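Protein 1A (Cricket paralysis virus, PDB 6C3R) suppresses antiviral RNA silencing in insect cells by inactivating host AGO2 and recruiting a cellular ubiquitin ligase that promotes its degradation. Local coordinates at residues L83-V88 / E131-L136; F24-Y29 / G104-S109; D38-C43 / R58-R63. All blocks are in the same frame, centred on the assembly; numbering follows the deposited sequence.

Interaction 1. Residues L83-V88 / E131-L136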
ATOM      1  N   LEU A  83      -3.996  11.318  14.160  1.00 30.00           N
ATOM      2  CA  LEU A  83      -4.490  11.286  12.781  1.00 29.67           C
ATOM      3  C   LEU A  83      -3.333  11.149  11.797  1.00 29.45           C
ATOM      4  O   LEU A  83      -3.384  10.363  10.878  1.00 30.07           O
ATOM      5  CB  LEU A  83      -5.275  12.552  12.426  1.00 29.21           C
ATOM      6  CG  LEU A  83      -6.640  12.830  13.057  1.00 29.04           C
ATOM      7  CD1 LEU A  83      -7.058  14.268  12.820  1.00 28.60           C
ATOM      8  CD2 LEU A  83      -7.672  11.876  12.497  1.00 29.37           C
ATOM      9  N   VAL A  84      -2.276  11.899  12.011  1.00 29.36           N
ATOM     10  CA  VAL A  84      -1.100  11.749  11.177  1.00 29.62           C
ATOM     11  C   VAL A  84      -0.579  10.312  11.245  1.00 30.24           C
ATOM     12  O   VAL A  84      -0.181   9.745  10.250  1.00 29.38           O
ATOM     13  CB  VAL A  84       0.002  12.765  11.559  1.00 28.86           C
ATOM     14  CG1 VAL A  84       1.243  12.540  10.730  1.00 28.36           C
ATOM     15  CG2 VAL A  84      -0.507  14.182  11.342  1.00 29.09           C
ATOM     16  N   TRP A  85      -0.565   9.749  12.439  1.00 32.72           N
ATOM     17  CA  TRP A  85      -0.099   8.382  12.650  1.00 34.43           C
ATOM     18  C   TRP A  85      -0.942   7.357  11.880  1.00 34.03           C
ATOM     19  O   TRP A  85      -0.409   6.441  11.277  1.00 33.29           O
ATOM     20  CB  TRP A  85      -0.059   8.072  14.158  1.00 36.23           C
ATOM     21  CG  TRP A  85       0.233   6.633  14.442  1.00 38.17           C
ATOM     22  CD1 TRP A  85      -0.575   5.742  15.094  1.00 38.63           C
ATOM     23  CD2 TRP A  85       1.402   5.909  14.046  1.00 38.75           C
ATOM     24  NE1 TRP A  85       0.018   4.513  15.121  1.00 39.43           N
ATOM     25  CE2 TRP A  85       1.236   4.584  14.496  1.00 39.92           C
ATOM     26  CE3 TRP A  85       2.577   6.253  13.354  1.00 38.48           C
ATOM     27  CZ2 TRP A  85       2.208   3.594  14.277  1.00 40.30           C
ATOM     28  CZ3 TRP A  85       3.539   5.277  13.133  1.00 38.62           C
ATOM     29  CH2 TRP A  85       3.350   3.963  13.594  1.00 39.94           C
ATOM     30  N   LYS A  86      -2.255   7.529  11.907  1.00 34.82           N
ATOM     31  CA  LYS A  86      -3.160   6.713  11.084  1.00 35.00           C
ATOM     32  C   LYS A  86      -2.946   6.853   9.580  1.00 34.45           C
ATOM     33  O   LYS A  86      -3.087   5.881   8.851  1.00 35.27           O
ATOM     34  CB  LYS A  86      -4.597   7.041  11.385  1.00 34.91           C
ATOM     35  CG  LYS A  86      -5.078   6.471  12.688  1.00 36.23           C
ATOM     36  CD  LYS A  86      -6.325   7.224  13.106  1.00 37.57           C
ATOM     37  CE  LYS A  86      -7.043   6.551  14.246  1.00 39.30           C
ATOM     38  NZ  LYS A  86      -7.949   7.560  14.870  1.00 40.89           N
ATOM     39  N   PHE A  87      -2.662   8.068   9.126  1.00 34.39           N
ATOM     40  CA  PHE A  87      -2.281   8.313   7.740  1.00 33.92           C
ATOM     41  C   PHE A  87      -1.006   7.552   7.430  1.00 35.02           C
ATOM     42  O   PHE A  87      -0.974   6.784   6.489  1.00 36.11           O
ATOM     43  CB  PHE A  87      -2.081   9.809   7.474  1.00 32.85           C
ATOM     44  CG  PHE A  87      -1.765  10.128   6.049  1.00 31.99           C
ATOM     45  CD1 PHE A  87      -0.450  10.140   5.603  1.00 32.20           C
ATOM     46  CD2 PHE A  87      -2.779  10.402   5.145  1.00 32.21           C
ATOM     47  CE1 PHE A  87      -0.132  10.411   4.272  1.00 31.91           C
ATOM     48  CE2 PHE A  87      -2.477  10.697   3.821  1.00 33.15           C
ATOM     49  CZ  PHE A  87      -1.145  10.683   3.378  1.00 32.50           C
ATOM     50  N   VAL A  88       0.030   7.787   8.222  1.00 37.23           N
ATOM     51  CA  VAL A  88       1.315   7.103   8.100  1.00 39.54           C
ATOM     52  C   VAL A  88       1.135   5.574   8.106  1.00 41.94           C
ATOM     53  O   VAL A  88       1.702   4.901   7.270  1.00 41.92           O
ATOM     54  CB  VAL A  88       2.283   7.572   9.212  1.00 40.87           C
ATOM     55  CG1 VAL A  88       3.417   6.595   9.448  1.00 42.61           C
ATOM     56  CG2 VAL A  88       2.868   8.936   8.861  1.00 41.17           C
ATOM     57  N   GLU A 131      11.129   5.144  14.984  1.00 56.70           N
ATOM     58  CA  GLU A 131      11.235   6.547  15.403  1.00 56.02           C
ATOM     59  C   GLU A 131       9.935   7.314  15.183  1.00 53.44           C
ATOM     60  O   GLU A 131       9.503   8.079  16.043  1.00 51.93           O
ATOM     61  CB  GLU A 131      12.350   7.269  14.646  1.00 56.33           C
ATOM     62  CG  GLU A 131      12.627   8.674  15.182  1.00 55.44           C
ATOM     63  CD  GLU A 131      13.611   9.444  14.340  1.00 55.14           C
ATOM     64  OE1 GLU A 131      14.218   8.852  13.422  1.00 54.04           O
ATOM     65  OE2 GLU A 131      13.753  10.661  14.590  1.00 56.41           O
ATOM     66  N   CYS A 132       9.360   7.124  14.000  1.00 51.46           N
ATOM     67  CA  CYS A 132       8.064   7.682  13.643  1.00 50.06           C
ATOM     68  C   CYS A 132       6.943   7.354  14.626  1.00 49.26           C
ATOM     69  O   CYS A 132       6.167   8.222  14.991  1.00 48.86           O
ATOM     70  CB  CYS A 132       7.660   7.187  12.263  1.00 50.05           C
ATOM     71  SG  CYS A 132       6.164   7.986  11.704  1.00 51.20           S
ATOM     72  N   ARG A 133       6.856   6.098  15.044  1.00 50.62           N
ATOM     73  CA  ARG A 133       5.855   5.692  16.028  1.00 51.03           C
ATOM     74  C   ARG A 133       6.050   6.418  17.359  1.00 48.91           C
ATOM     75  O   ARG A 133       5.073   6.820  17.994  1.00 49.39           O
ATOM     76  CB  ARG A 133       5.861   4.166  16.218  1.00 54.27           C
ATOM     77  CG  ARG A 133       4.894   3.661  17.289  1.00 58.15           C
ATOM     78  CD  ARG A 133       4.551   2.175  17.150  1.00 61.84           C
ATOM     79  NE  ARG A 133       5.737   1.301  17.101  1.00 65.58           N
ATOM     80  CZ  ARG A 133       6.213   0.662  16.018  1.00 68.06           C
ATOM     81  NH1 ARG A 133       5.628   0.756  14.817  1.00 69.61           N
ATOM     82  NH2 ARG A 133       7.302  -0.095  16.134  1.00 69.47           N
ATOM     83  N   ALA A 134       7.300   6.595  17.769  1.00 47.13           N
ATOM     84  CA  ALA A 134       7.603   7.265  19.029  1.00 46.71           C
ATOM     85  C   ALA A 134       7.296   8.756  18.952  1.00 45.13           C
ATOM     86  O   ALA A 134       6.686   9.335  19.860  1.00 43.44           O
ATOM     87  CB  ALA A 134       9.060   7.039  19.401  1.00 48.14           C
ATOM     88  N   PHE A 135       7.718   9.356  17.844  1.00 44.41           N
ATOM     89  CA  PHE A 135       7.454  10.757  17.538  1.00 43.82           C
ATOM     90  C   PHE A 135       5.975  11.118  17.540  1.00 43.68           C
ATOM     91  O   PHE A 135       5.599  12.151  18.096  1.00 45.08           O
ATOM     92  CB  PHE A 135       8.058  11.126  16.184  1.00 43.24           C
ATOM     93  CG  PHE A 135       7.951  12.591  15.846  1.00 42.99           C
ATOM     94  CD1 PHE A 135       8.557  13.550  16.651  1.00 43.49           C
ATOM     95  CD2 PHE A 135       7.268  13.008  14.714  1.00 41.87           C
ATOM     96  CE1 PHE A 135       8.467  14.888  16.342  1.00 43.46           C
ATOM     97  CE2 PHE A 135       7.178  14.347  14.398  1.00 42.33           C
ATOM     98  CZ  PHE A 135       7.782  15.293  15.212  1.00 43.03           C
ATOM     99  N   LEU A 136       5.151  10.287  16.922  1.00 44.05           N
ATOM    100  CA  LEU A 136       3.698  10.532  16.868  1.00 46.48           C
ATOM    101  C   LEU A 136       2.842   9.945  18.021  1.00 50.74           C
ATOM    102  O   LEU A 136       1.617  10.110  18.006  1.00 50.02           O
ATOM    103  CB  LEU A 136       3.133  10.065  15.517  1.00 44.03           C
ATOM    104  CG  LEU A 136       3.750  10.681  14.253  1.00 42.41           C
ATOM    105  CD1 LEU A 136       3.149  10.010  13.023  1.00 40.70           C
ATOM    106  CD2 LEU A 136       3.573  12.201  14.195  1.00 41.04           C
TER
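W85 reaches from helix 77-90 toward helix 129-136 and lays the benzo end of its indole against the backbone and side chain of R133. Its CG stands anti to the backbone N (chi1 172°). W85 CH2 comes to 3.6 Å from R133 CB, and the R133 methylenes CB, CG and CD come obliquely against the CH2 and CZ2 end of the indole. The R133 chain bends at chi3, about CG-CD, and its guanidinium plane is turned 75° from the indole, so the two planes are not stacked; the charged end forms a salt bridge with D130. Two further groups meet the indole at its edge, near the ring plane. C132 SG makes a sulfur-aromatic contact, 5.3 Å from the centroid of the six-membered ring of W85, and L136 CD1 lies 3.8 Å from W85 CE3. The same L136 methyl is 3.9 Å from V84 CG1, where the two side chains cross at about a right angle, while V88 CG1 meets C132 SG at 3.8 Å. The segment axes run nearly antiparallel, at 159°. R133 is involved in inhibiting host stress granule formation. The packing and the D130 bridge imply a divided residue: methylenes in an apolar helix interface, charge on a polar partner.

Interaction 2. Residues F24-Y29 / G104-S109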
ATOM      1  N   PHE A  24       9.972  11.324   6.430  1.00 49.05           N
ATOM      2  CA  PHE A  24      10.117   9.901   6.149  1.00 50.40           C
ATOM      3  C   PHE A  24       8.953   9.329   5.327  1.00 50.01           C
ATOM      4  O   PHE A  24       7.885   9.034   5.872  1.00 47.17           O
ATOM      5  CB  PHE A  24      10.255   9.148   7.484  1.00 51.67           C
ATOM      6  CG  PHE A  24      10.732   7.734   7.340  1.00 52.19           C
ATOM      7  CD1 PHE A  24      11.896   7.444   6.623  1.00 51.68           C
ATOM      8  CD2 PHE A  24      10.029   6.687   7.933  1.00 53.35           C
ATOM      9  CE1 PHE A  24      12.340   6.141   6.484  1.00 52.26           C
ATOM     10  CE2 PHE A  24      10.471   5.372   7.793  1.00 54.35           C
ATOM     11  CZ  PHE A  24      11.630   5.101   7.073  1.00 53.43           C
ATOM     12  N   PHE A  25       9.180   9.176   4.017  1.00 51.93           N
ATOM     13  CA  PHE A  25       8.149   8.748   3.034  1.00 52.77           C
ATOM     14  C   PHE A  25       6.867   9.567   3.110  1.00 50.11           C
ATOM     15  O   PHE A  25       5.781   9.077   2.787  1.00 48.37           O
ATOM     16  CB  PHE A  25       7.840   7.247   3.152  1.00 54.96           C
ATOM     17  CG  PHE A  25       9.036   6.385   2.922  1.00 59.83           C
ATOM     18  CD1 PHE A  25       9.675   6.387   1.683  1.00 62.51           C
ATOM     19  CD2 PHE A  25       9.553   5.592   3.943  1.00 63.06           C
ATOM     20  CE1 PHE A  25      10.806   5.616   1.467  1.00 65.17           C
ATOM     21  CE2 PHE A  25      10.681   4.810   3.727  1.00 65.67           C
ATOM     22  CZ  PHE A  25      11.311   4.827   2.490  1.00 66.08           C
ATOM     23  N   CYS A  26       7.016  10.830   3.508  1.00 48.04           N
ATOM     24  CA  CYS A  26       5.902  11.735   3.649  1.00 45.81           C
ATOM     25  C   CYS A  26       6.416  13.156   3.749  1.00 45.20           C
ATOM     26  O   CYS A  26       7.387  13.421   4.470  1.00 45.56           O
ATOM     27  CB  CYS A  26       5.073  11.388   4.890  1.00 46.05           C
ATOM     28  SG  CYS A  26       3.467  12.210   4.927  1.00 44.82           S
ATOM     29  N   THR A  27       5.752  14.065   3.037  1.00 43.59           N
ATOM     30  CA  THR A  27       6.057  15.487   3.095  1.00 42.53           C
ATOM     31  C   THR A  27       4.785  16.315   3.394  1.00 40.43           C
ATOM     32  O   THR A  27       3.669  15.909   3.055  1.00 38.12           O
ATOM     33  CB  THR A  27       6.751  15.952   1.786  1.00 43.84           C
ATOM     34  OG1 THR A  27       7.169  17.310   1.921  1.00 44.86           O
ATOM     35  CG2 THR A  27       5.837  15.845   0.566  1.00 44.33           C
ATOM     36  N   PHE A  28       4.979  17.472   4.021  1.00 39.30           N
ATOM     37  CA  PHE A  28       3.893  18.404   4.317  1.00 40.65           C
ATOM     38  C   PHE A  28       3.984  19.590   3.371  1.00 42.79           C
ATOM     39  O   PHE A  28       5.085  20.021   3.041  1.00 42.24           O
ATOM     40  CB  PHE A  28       4.003  18.968   5.741  1.00 39.87           C
ATOM     41  CG  PHE A  28       3.351  18.143   6.790  1.00 38.58           C
ATOM     42  CD1 PHE A  28       1.996  18.280   7.053  1.00 37.84           C
ATOM     43  CD2 PHE A  28       4.099  17.268   7.568  1.00 38.51           C
ATOM     44  CE1 PHE A  28       1.383  17.540   8.054  1.00 36.81           C
ATOM     45  CE2 PHE A  28       3.490  16.524   8.571  1.00 38.30           C
ATOM     46  CZ  PHE A  28       2.125  16.657   8.807  1.00 36.96           C
ATOM     47  N   TYR A  29       2.824  20.120   2.968  1.00 45.03           N
ATOM     48  CA  TYR A  29       2.725  21.395   2.258  1.00 46.65           C
ATOM     49  C   TYR A  29       1.974  22.317   3.179  1.00 45.82           C
ATOM     50  O   TYR A  29       1.223  21.845   4.028  1.00 46.16           O
ATOM     51  CB  TYR A  29       1.942  21.257   0.957  1.00 49.55           C
ATOM     52  CG  TYR A  29       2.625  20.571  -0.216  1.00 52.98           C
ATOM     53  CD1 TYR A  29       3.907  20.011  -0.119  1.00 55.17           C
ATOM     54  CD2 TYR A  29       1.954  20.456  -1.438  1.00 56.90           C
ATOM     55  CE1 TYR A  29       4.503  19.389  -1.204  1.00 57.81           C
ATOM     56  CE2 TYR A  29       2.532  19.822  -2.532  1.00 59.13           C
ATOM     57  CZ  TYR A  29       3.809  19.291  -2.411  1.00 60.32           C
ATOM     58  OH  TYR A  29       4.382  18.649  -3.488  1.00 63.37           O
ATOM     59  N   GLY A 104       4.196  10.328   0.732  1.00 50.32           N
ATOM     60  CA  GLY A 104       2.790  10.660   0.971  1.00 45.48           C
ATOM     61  C   GLY A 104       2.624  12.155   1.127  1.00 42.40           C
ATOM     62  O   GLY A 104       3.526  12.822   1.610  1.00 41.81           O
ATOM     63  N   LEU A 105       1.474  12.691   0.721  1.00 40.01           N
ATOM     64  CA  LEU A 105       1.247  14.130   0.773  1.00 38.73           C
ATOM     65  C   LEU A 105       0.253  14.517   1.856  1.00 36.59           C
ATOM     66  O   LEU A 105      -0.857  13.976   1.899  1.00 36.20           O
ATOM     67  CB  LEU A 105       0.754  14.625  -0.574  1.00 40.03           C
ATOM     68  CG  LEU A 105       0.441  16.117  -0.712  1.00 41.45           C
ATOM     69  CD1 LEU A 105       1.587  16.979  -0.209  1.00 43.25           C
ATOM     70  CD2 LEU A 105       0.161  16.464  -2.170  1.00 42.43           C
ATOM     71  N   LEU A 106       0.661  15.450   2.720  1.00 34.36           N
ATOM     72  CA  LEU A 106      -0.215  16.059   3.713  1.00 33.22           C
ATOM     73  C   LEU A 106      -0.152  17.557   3.653  1.00 33.32           C
ATOM     74  O   LEU A 106       0.859  18.120   3.266  1.00 32.80           O
ATOM     75  CB  LEU A 106       0.152  15.619   5.124  1.00 32.32           C
ATOM     76  CG  LEU A 106      -0.207  14.164   5.410  1.00 32.12           C
ATOM     77  CD1 LEU A 106       0.475  13.692   6.689  1.00 32.75           C
ATOM     78  CD2 LEU A 106      -1.701  13.942   5.501  1.00 31.46           C
ATOM     79  N   ILE A 107      -1.242  18.195   4.082  1.00 34.12           N
ATOM     80  CA  ILE A 107      -1.377  19.645   4.014  1.00 34.71           C
ATOM     81  C   ILE A 107      -1.879  20.189   5.330  1.00 34.68           C
ATOM     82  O   ILE A 107      -2.797  19.656   5.934  1.00 35.90           O
ATOM     83  CB  ILE A 107      -2.339  20.091   2.880  1.00 35.18           C
ATOM     84  CG1 ILE A 107      -1.949  19.399   1.587  1.00 35.47           C
ATOM     85  CG2 ILE A 107      -2.326  21.611   2.729  1.00 35.79           C
ATOM     86  CD1 ILE A 107      -2.729  19.837   0.381  1.00 37.14           C
ATOM     87  N   VAL A 108      -1.316  21.316   5.715  1.00 35.54           N
ATOM     88  CA  VAL A 108      -1.591  21.944   6.992  1.00 36.28           C
ATOM     89  C   VAL A 108      -1.737  23.438   6.709  1.00 35.90           C
ATOM     90  O   VAL A 108      -1.098  23.938   5.805  1.00 36.12           O
ATOM     91  CB  VAL A 108      -0.427  21.549   7.964  1.00 37.14           C
ATOM     92  CG1 VAL A 108       0.322  22.733   8.557  1.00 37.66           C
ATOM     93  CG2 VAL A 108      -0.938  20.616   9.043  1.00 37.18           C
ATOM     94  N   SER A 109      -2.556  24.154   7.472  1.00 35.95           N
ATOM     95  CA  SER A 109      -2.637  25.608   7.309  1.00 36.39           C
ATOM     96  C   SER A 109      -1.327  26.322   7.782  1.00 36.68           C
ATOM     97  O   SER A 109      -0.529  25.738   8.538  1.00 36.42           O
ATOM     98  CB  SER A 109      -3.856  26.178   8.045  1.00 36.68           C
ATOM     99  OG  SER A 109      -3.622  26.330   9.435  1.00 36.18           O
TER
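Y29 and L105 meet almost at a right angle, the leucine methyl CD1 sitting over the centre of the phenol ring. This CH-pi contact places L105 CD1 3.5 Å from the centroid of the Y29 ring, only 5° off its normal. L105 reaches the ring because its CG is anti to the backbone N (chi1 179°), and the chain then turns at chi2 toward the neighbouring strand. T27 and I107 share this side of the sheet; the T27 hydroxyl is bound by D22.

The other side, with C26, F28, L106 and V108, is more deeply packed. F28 leans obliquely across the second strand, its CE1 3.7 Å from L106 CB and 4.0 Å from V108 CG2. L106 CD1 fills in beside C26, 3.8 Å from its SG. W123 and F120 of helix 117-123 meet the F28 ring edge-to-face, and F87 of helix 77-90 packs on C26 and L106.

Backbone bonds alternate between the strands: G104 N to F25 O, T27 N to G104 O at 2.9 Å, L106 N to T27 O, Y29 N to L106 O at 2.8 Å, and V108 N to Y29 O. Such a ladder, with neighbours in register and both strands running the same way, defines a parallel beta pair; here strands 26-30 and 104-108 form a two-stranded sheet among helices.

Interaction 3. Residues D38-C43 / R58-R63; sequences DLESEC and REEELR
E60 and S41 make the close part of this contact, the glutamate reaching out from helix 53-70 to the chain just ahead of strand 42-45. S41 OG donates to E60 OE2 at 2.9 Å, using the syn lone pair of that oxygen, and S41 N adds a weak bond to the same atom, so one carboxylate oxygen gathers both donors. The serine hydroxyl stands between its own backbone N and carbonyl carbon (chi1 72°), which brings OG and N to the same acceptor. OE1 has a different setting: E40 CG lies 3.4 Å from E60 OE1, while K57 forms a salt bridge to that oxygen.

Looser contacts lie earlier in the segment, at E40 and L39. The E40 and E60 carboxylates have almost parallel planes, but their OE1 atoms are 4.1 Å apart; this like-charge approach is probably eased by K57. L39 and R63 cross at about a right angle, with L39 CD1 3.7 Å from R63 CD, and R63 NE is hydrogen-bonded to L105 O of strand 104-108. E42 and E61, both exposed, start away from the contact. The contact joins helix 53-70 to the chain leading into strand 42-45; L39 also touches L105 and I107, and E42 and C43 pair antiparallel with a strand of the second subunit.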
ATOM      1  N   ASP A  38      -8.589  17.952  -6.073  1.00 60.78           N
ATOM      2  CA  ASP A  38      -7.534  17.557  -7.034  1.00 63.04           C
ATOM      3  C   ASP A  38      -6.666  16.391  -6.532  1.00 65.47           C
ATOM      4  O   ASP A  38      -6.000  15.713  -7.335  1.00 65.13           O
ATOM      5  CB  ASP A  38      -6.609  18.735  -7.390  1.00 62.76           C
ATOM      6  CG  ASP A  38      -7.347  19.905  -8.029  1.00 65.82           C
ATOM      7  OD1 ASP A  38      -8.538  19.763  -8.417  1.00 68.84           O
ATOM      8  OD2 ASP A  38      -6.726  20.983  -8.136  1.00 65.82           O
ATOM      9  N   LEU A  39      -6.659  16.174  -5.211  1.00 66.42           N
ATOM     10  CA  LEU A  39      -5.952  15.047  -4.594  1.00 64.82           C
ATOM     11  C   LEU A  39      -6.818  13.799  -4.337  1.00 65.46           C
ATOM     12  O   LEU A  39      -6.355  12.861  -3.672  1.00 64.56           O
ATOM     13  CB  LEU A  39      -5.306  15.522  -3.290  1.00 63.55           C
ATOM     14  CG  LEU A  39      -4.311  16.669  -3.419  1.00 62.98           C
ATOM     15  CD1 LEU A  39      -3.909  17.156  -2.042  1.00 63.00           C
ATOM     16  CD2 LEU A  39      -3.080  16.257  -4.212  1.00 63.07           C
ATOM     17  N   GLU A  40      -8.046  13.769  -4.868  1.00 67.75           N
ATOM     18  CA  GLU A  40      -8.947  12.617  -4.710  1.00 70.04           C
ATOM     19  C   GLU A  40      -9.033  11.734  -5.969  1.00 70.49           C
ATOM     20  O   GLU A  40      -8.504  12.070  -7.034  1.00 71.10           O
ATOM     21  CB  GLU A  40     -10.338  13.082  -4.236  1.00 71.41           C
ATOM     22  CG  GLU A  40     -10.336  13.457  -2.751  1.00 72.92           C
ATOM     23  CD  GLU A  40     -11.687  13.910  -2.206  1.00 74.73           C
ATOM     24  OE1 GLU A  40     -12.734  13.612  -2.828  1.00 73.99           O
ATOM     25  OE2 GLU A  40     -11.694  14.565  -1.134  1.00 75.47           O
ATOM     26  N   SER A  41      -9.684  10.587  -5.804  1.00 70.94           N
ATOM     27  CA  SER A  41      -9.898   9.611  -6.870  1.00 71.53           C
ATOM     28  C   SER A  41     -11.362   9.256  -6.903  1.00 72.25           C
ATOM     29  O   SER A  41     -12.095   9.579  -5.970  1.00 72.42           O
ATOM     30  CB  SER A  41      -9.112   8.333  -6.569  1.00 70.62           C
ATOM     31  OG  SER A  41      -9.704   7.601  -5.503  1.00 69.15           O
ATOM     32  N   GLU A  42     -11.783   8.594  -7.974  1.00 74.10           N
ATOM     33  CA  GLU A  42     -13.077   7.912  -8.000  1.00 77.49           C
ATOM     34  C   GLU A  42     -12.734   6.452  -8.173  1.00 75.34           C
ATOM     35  O   GLU A  42     -12.044   6.112  -9.122  1.00 71.35           O
ATOM     36  CB  GLU A  42     -13.982   8.419  -9.136  1.00 80.41           C
ATOM     37  CG  GLU A  42     -15.466   8.126  -8.884  1.00 83.59           C
ATOM     38  CD  GLU A  42     -16.387   8.461 -10.055  1.00 85.90           C
ATOM     39  OE1 GLU A  42     -16.058   8.134 -11.214  1.00 85.97           O
ATOM     40  OE2 GLU A  42     -17.473   9.033  -9.809  1.00 87.86           O
ATOM     41  N   CYS A  43     -13.191   5.602  -7.249  1.00 76.46           N
ATOM     42  CA  CYS A  43     -12.716   4.220  -7.185  1.00 76.16           C
ATOM     43  C   CYS A  43     -13.778   3.204  -6.761  1.00 77.87           C
ATOM     44  O   CYS A  43     -14.321   3.287  -5.664  1.00 80.18           O
ATOM     45  CB  CYS A  43     -11.459   4.149  -6.288  1.00 73.29           C
ATOM     46  SG  CYS A  43     -10.297   2.767  -6.546  1.00 72.20           S
ATOM     47  N   ARG A  58      -9.789   5.969   2.564  1.00 41.79           N
ATOM     48  CA  ARG A  58      -9.248   6.247   3.890  1.00 42.14           C
ATOM     49  C   ARG A  58      -8.101   7.283   3.905  1.00 39.86           C
ATOM     50  O   ARG A  58      -8.090   8.162   4.765  1.00 37.80           O
ATOM     51  CB  ARG A  58      -8.799   4.936   4.532  1.00 42.89           C
ATOM     52  CG  ARG A  58      -8.158   5.062   5.895  1.00 44.24           C
ATOM     53  CD  ARG A  58      -9.147   5.508   6.961  1.00 46.44           C
ATOM     54  NE  ARG A  58      -8.636   5.155   8.292  1.00 48.08           N
ATOM     55  CZ  ARG A  58      -9.013   5.705   9.445  1.00 50.26           C
ATOM     56  NH1 ARG A  58      -9.949   6.657   9.494  1.00 52.42           N
ATOM     57  NH2 ARG A  58      -8.449   5.286  10.573  1.00 51.33           N
ATOM     58  N   GLU A  59      -7.154   7.166   2.979  1.00 39.29           N
ATOM     59  CA  GLU A  59      -6.040   8.117   2.869  1.00 40.09           C
ATOM     60  C   GLU A  59      -6.539   9.557   2.598  1.00 40.25           C
ATOM     61  O   GLU A  59      -6.121  10.511   3.255  1.00 38.92           O
ATOM     62  CB  GLU A  59      -5.014   7.648   1.809  1.00 41.42           C
ATOM     63  CG  GLU A  59      -3.693   8.440   1.831  1.00 44.13           C
ATOM     64  CD  GLU A  59      -2.502   7.785   1.096  1.00 46.98           C
ATOM     65  OE1 GLU A  59      -2.203   6.593   1.309  1.00 50.29           O
ATOM     66  OE2 GLU A  59      -1.816   8.472   0.311  1.00 48.80           O
ATOM     67  N   GLU A  60      -7.473   9.697   1.660  1.00 42.33           N
ATOM     68  CA  GLU A  60      -8.085  11.002   1.321  1.00 42.31           C
ATOM     69  C   GLU A  60      -8.847  11.618   2.500  1.00 39.04           C
ATOM     70  O   GLU A  60      -8.801  12.811   2.718  1.00 37.19           O
ATOM     71  CB  GLU A  60      -9.058  10.844   0.148  1.00 45.45           C
ATOM     72  CG  GLU A  60      -8.426  10.372  -1.156  1.00 48.71           C
ATOM     73  CD  GLU A  60      -9.442   9.872  -2.200  1.00 53.17           C
ATOM     74  OE1 GLU A  60     -10.686  10.104  -2.036  1.00 54.26           O
ATOM     75  OE2 GLU A  60      -8.978   9.252  -3.205  1.00 52.67           O
ATOM     76  N   GLU A  61      -9.579  10.773   3.218  1.00 37.45           N
ATOM     77  CA  GLU A  61     -10.374  11.166   4.384  1.00 36.59           C
ATOM     78  C   GLU A  61      -9.474  11.763   5.476  1.00 34.55           C
ATOM     79  O   GLU A  61      -9.766  12.834   6.043  1.00 34.00           O
ATOM     80  CB  GLU A  61     -11.135   9.938   4.899  1.00 38.05           C
ATOM     81  CG  GLU A  61     -12.126  10.220   6.011  1.00 41.13           C
ATOM     82  CD  GLU A  61     -12.524   8.984   6.810  1.00 44.03           C
ATOM     83  OE1 GLU A  61     -13.745   8.777   7.030  1.00 47.81           O
ATOM     84  OE2 GLU A  61     -11.633   8.212   7.240  1.00 44.99           O
ATOM     85  N   LEU A  62      -8.366  11.075   5.733  1.00 32.68           N
ATOM     86  CA  LEU A  62      -7.391  11.476   6.720  1.00 32.32           C
ATOM     87  C   LEU A  62      -6.597  12.728   6.336  1.00 33.05           C
ATOM     88  O   LEU A  62      -6.352  13.583   7.187  1.00 33.93           O
ATOM     89  CB  LEU A  62      -6.428  10.311   6.998  1.00 31.88           C
ATOM     90  CG  LEU A  62      -6.991   9.115   7.763  1.00 32.13           C
ATOM     91  CD1 LEU A  62      -6.007   7.972   7.806  1.00 31.91           C
ATOM     92  CD2 LEU A  62      -7.386   9.517   9.163  1.00 32.59           C
ATOM     93  N   ARG A  63      -6.171  12.838   5.077  1.00 33.15           N
ATOM     94  CA  ARG A  63      -5.531  14.070   4.620  1.00 33.27           C
ATOM     95  C   ARG A  63      -6.468  15.259   4.860  1.00 33.47           C
ATOM     96  O   ARG A  63      -6.024  16.328   5.288  1.00 35.02           O
ATOM     97  CB  ARG A  63      -5.142  13.995   3.139  1.00 33.23           C
ATOM     98  CG  ARG A  63      -4.437  15.248   2.623  1.00 33.51           C
ATOM     99  CD  ARG A  63      -4.245  15.258   1.114  1.00 33.55           C
ATOM    100  NE  ARG A  63      -3.412  14.140   0.675  1.00 34.18           N
ATOM    101  CZ  ARG A  63      -3.815  13.053   0.007  1.00 34.23           C
ATOM    102  NH1 ARG A  63      -5.070  12.863  -0.379  1.00 34.41           N
ATOM    103  NH2 ARG A  63      -2.917  12.136  -0.303  1.00 34.97           N
TER

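Overall arrangement
The three contacts illustrate how chemistry differs with place in the fold. Interaction 2 lies about 3 Å from the centre of the chain and is the buried core, joined by backbone bonds; the centres of interactions 1 and 3, at about 10 and 13 Å, lie farther out. Interaction 3 is nevertheless buried, whereas interaction 1 is only partly so. Interaction 1 is an apolar helix pair with no polar bond across it, while interaction 3 relies on a carboxylate and borders the second subunit. Helices 77-90 and 53-70 both lie against strand 104-108, and F87 packs on E59 and L62, bringing the two helices together. Along the chain, interaction 3 is nested within the loop that interaction 2 closes.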